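Local coordinates for protein 2-oxoglutarate carboxylase small subunit (Hydrogenobacter thermophilus, PDB 7KCT) that is the biotin carboxylase-like subunit of a carboxylase, built round an ATP-grasp domain that binds ADP and magnesium, at residues H216-V221 and A279-F284. Numbering follows the deposited sequence.
Sequences HIEFQV and AGTMEF. With MG (magnesium ion), chain E; ADP (adenosine-5'-diphosphate), chain C.
The imidazole of His216 meets Glu283 at its edge, NE2 lying 3.5 Å from CD with the ring and carboxylate planes almost perpendicular, while Phe284 O sits over one ring face toward the rim. Also at the ring's edge is the ribose of ADP, with His216 ND1 2.4 Å from O3', too short for the hydrogen bond suggested there to be taken at face value. With CG anti to the backbone N (chi1 -180°), the ring is laid forward along its strand, NE2 toward the two glutamates and ND1 left facing the ribose. The carboxylates of Glu218 and Glu283 lie side by side, their planes 24° apart, with their OE1 atoms 3.0 Å apart. Lys245 forms salt bridges to both oxygens and probably offsets their repulsion; Arg235 pairs with the other oxygen of Glu218. Glu283 OE2 binds magnesium at 2.2 Å, with Glu296, two waters and both ADP phosphates completing the site. Behind this polar face, the Phe219 and Phe284 rings meet obliquely, CD1 against CE1 at 3.8 Å, and Ile217 O lies at the Phe284 ring's edge. Six backbone hydrogen bonds join the antiparallel strands through the pairs Ile217–Phe284, Phe219–Met282 and Val221–Gly280. Gln220, bent at chi2 (69°), turns NE2 back to Val221 O at 3.0 Å, while its OE1 accepts a hydrogen bond from Arg235; Val221 O also accepts a bond from Gly280 N, from the opposite face of its carbonyl plane. These are the two central strands of a four-stranded antiparallel sheet in the ATP-grasp domain, flanked by strands 229-236 and 292-298, with helix 257-273 packed against Phe219, Val221, Met282 and Phe284.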
loop_
_atom_site.group_PDB
_atom_site.type_symbol
_atom_site.label_atom_id
_atom_site.label_comp_id
_atom_site.label_asym_id
_atom_site.label_seq_id
_atom_site.Cartn_x
_atom_site.Cartn_y
_atom_site.Cartn_z
ATOM N N HIS A 216 -1.538 23.127 -13.872
ATOM C CA HIS A 216 -2.054 23.411 -12.540
ATOM C C HIS A 216 -1.045 22.855 -11.541
ATOM O O HIS A 216 -0.907 21.635 -11.381
ATOM C CB HIS A 216 -3.470 22.862 -12.367
ATOM C CG HIS A 216 -4.071 23.129 -11.005
ATOM N ND1 HIS A 216 -5.273 23.782 -10.839
ATOM C CD2 HIS A 216 -3.668 22.775 -9.760
ATOM C CE1 HIS A 216 -5.558 23.863 -9.549
ATOM N NE2 HIS A 216 -4.603 23.253 -8.873
ATOM N N ILE A 217 -0.328 23.760 -10.881
ATOM C CA ILE A 217 0.740 23.436 -9.943
ATOM C C ILE A 217 0.297 23.929 -8.567
ATOM O O ILE A 217 -0.107 25.088 -8.423
ATOM C CB ILE A 217 2.077 24.086 -10.360
ATOM C CG1 ILE A 217 2.500 23.657 -11.778
ATOM C CG2 ILE A 217 3.118 23.803 -9.358
ATOM C CD1 ILE A 217 2.741 22.237 -11.956
ATOM N N GLU A 218 0.372 23.068 -7.549
ATOM C CA GLU A 218 -0.131 23.472 -6.237
ATOM C C GLU A 218 0.845 23.064 -5.151
ATOM O O GLU A 218 1.498 22.019 -5.247
ATOM C CB GLU A 218 -1.531 22.882 -5.967
ATOM C CG GLU A 218 -1.507 21.394 -5.853
ATOM C CD GLU A 218 -2.879 20.819 -5.674
ATOM O OE1 GLU A 218 -3.854 21.549 -5.946
ATOM O OE2 GLU A 218 -2.977 19.627 -5.281
ATOM N N PHE A 219 1.004 23.941 -4.156
ATOM C CA PHE A 219 1.945 23.752 -3.063
ATOM C C PHE A 219 1.206 23.424 -1.768
ATOM O O PHE A 219 0.270 24.119 -1.382
ATOM C CB PHE A 219 2.802 25.011 -2.813
ATOM C CG PHE A 219 3.995 25.107 -3.699
ATOM C CD1 PHE A 219 3.881 25.597 -4.979
ATOM C CD2 PHE A 219 5.213 24.683 -3.270
ATOM C CE1 PHE A 219 4.984 25.666 -5.808
ATOM C CE2 PHE A 219 6.316 24.752 -4.118
ATOM C CZ PHE A 219 6.177 25.245 -5.379
ATOM N N GLN A 220 1.716 22.432 -1.066
ATOM C CA GLN A 220 1.167 21.959 0.187
ATOM C C GLN A 220 1.879 22.671 1.324
ATOM O O GLN A 220 3.119 22.669 1.377
ATOM C CB GLN A 220 1.400 20.456 0.289
ATOM C CG GLN A 220 0.950 19.807 1.564
ATOM C CD GLN A 220 -0.543 19.774 1.694
ATOM O OE1 GLN A 220 -1.236 19.077 0.939
ATOM N NE2 GLN A 220 -1.061 20.523 2.663
ATOM N N VAL A 221 1.114 23.305 2.209
ATOM C CA VAL A 221 1.720 23.858 3.419
ATOM C C VAL A 221 1.151 23.140 4.635
ATOM O O VAL A 221 0.038 22.603 4.596
ATOM C CB VAL A 221 1.538 25.385 3.554
ATOM C CG1 VAL A 221 2.030 26.124 2.295
ATOM C CG2 VAL A 221 0.111 25.740 3.854
ATOM N N ALA A 279 -3.247 22.109 7.745
ATOM C CA ALA A 279 -2.924 21.863 6.358
ATOM C C ALA A 279 -3.700 22.830 5.478
ATOM O O ALA A 279 -4.832 23.227 5.784
ATOM C CB ALA A 279 -3.256 20.422 5.948
ATOM N N GLY A 280 -3.077 23.224 4.391
ATOM C CA GLY A 280 -3.724 24.065 3.402
ATOM C C GLY A 280 -2.924 23.977 2.127
ATOM O O GLY A 280 -1.799 23.487 2.120
ATOM N N THR A 281 -3.529 24.414 1.035
ATOM C CA THR A 281 -2.899 24.331 -0.269
ATOM C C THR A 281 -3.039 25.656 -0.996
ATOM O O THR A 281 -4.126 26.228 -1.005
ATOM C CB THR A 281 -3.546 23.208 -1.121
ATOM O OG1 THR A 281 -3.180 21.941 -0.560
ATOM C CG2 THR A 281 -3.094 23.328 -2.583
ATOM N N MET A 282 -1.969 26.103 -1.664
ATOM C CA MET A 282 -1.998 27.272 -2.550
ATOM C C MET A 282 -1.901 26.817 -3.999
ATOM O O MET A 282 -0.970 26.099 -4.350
ATOM C CB MET A 282 -0.875 28.219 -2.189
ATOM C CG MET A 282 -1.072 28.711 -0.775
ATOM S SD MET A 282 -0.087 30.143 -0.799
ATOM C CE MET A 282 0.503 30.223 0.884
ATOM N N GLU A 283 -2.902 27.169 -4.816
ATOM C CA GLU A 283 -2.943 26.674 -6.179
ATOM C C GLU A 283 -2.453 27.787 -7.105
ATOM O O GLU A 283 -2.830 28.957 -6.921
ATOM C CB GLU A 283 -4.357 26.233 -6.546
ATOM C CG GLU A 283 -4.927 25.160 -5.570
ATOM C CD GLU A 283 -6.218 24.480 -6.052
ATOM O OE1 GLU A 283 -6.348 23.258 -5.839
ATOM O OE2 GLU A 283 -7.140 25.151 -6.585
ATOM N N PHE A 284 -1.586 27.405 -8.062
ATOM C CA PHE A 284 -0.971 28.248 -9.091
ATOM C C PHE A 284 -1.317 27.719 -10.483
ATOM O O PHE A 284 -1.511 26.519 -10.667
ATOM C CB PHE A 284 0.539 28.223 -8.980
ATOM C CG PHE A 284 1.053 28.791 -7.732
ATOM C CD1 PHE A 284 1.033 28.049 -6.563
ATOM C CD2 PHE A 284 1.562 30.084 -7.711
ATOM C CE1 PHE A 284 1.529 28.582 -5.425
ATOM C CE2 PHE A 284 2.054 30.632 -6.566
ATOM C CZ PHE A 284 2.033 29.888 -5.420
HETATM MG MG MG E . -9.210 24.956 -7.236
HETATM P PB ADP C . -12.038 25.880 -8.202
HETATM O O1B ADP C . -13.358 25.436 -8.728
HETATM O O2B ADP C . -10.790 25.042 -8.085
HETATM O O3B ADP C . -12.117 26.910 -7.093
HETATM P PA ADP C . -9.943 27.297 -9.428
HETATM O O1A ADP C . -8.818 26.558 -8.797
HETATM O O2A ADP C . -9.763 28.793 -9.634
HETATM O O3A ADP C . -11.486 27.046 -9.496
HETATM O "O5'" ADP C . -9.455 26.877 -11.191
HETATM C "C5'" ADP C . -10.206 25.744 -11.761
HETATM C "C4'" ADP C . -9.317 25.238 -12.827
HETATM O "O4'" ADP C . -9.573 26.139 -13.929
HETATM C "C3'" ADP C . -7.879 25.340 -12.481
HETATM O "O3'" ADP C . -7.384 24.080 -12.012
HETATM C "C2'" ADP C . -7.327 25.535 -13.891
HETATM O "O2'" ADP C . -7.406 24.296 -14.694
HETATM C "C1'" ADP C . -8.326 26.444 -14.548
HETATM N N9 ADP C . -7.972 27.871 -14.359
HETATM C C8 ADP C . -8.199 28.710 -13.259
HETATM N N7 ADP C . -7.744 29.968 -13.499
HETATM C C5 ADP C . -7.180 29.913 -14.775
HETATM C C6 ADP C . -6.543 30.889 -15.583
HETATM N N6 ADP C . -6.379 32.155 -15.115
HETATM N N1 ADP C . -6.044 30.572 -16.804
HETATM C C2 ADP C . -6.267 29.291 -17.188
HETATM N N3 ADP C . -6.860 28.271 -16.544
HETATM C C4 ADP C . -7.317 28.624 -15.316
HETATM O O HOH W 1 -4.327 21.150 1.926
HETATM O O HOH W 2 -9.486 23.272 -5.580
HETATM O O HOH W 3 -8.817 23.455 -8.381
#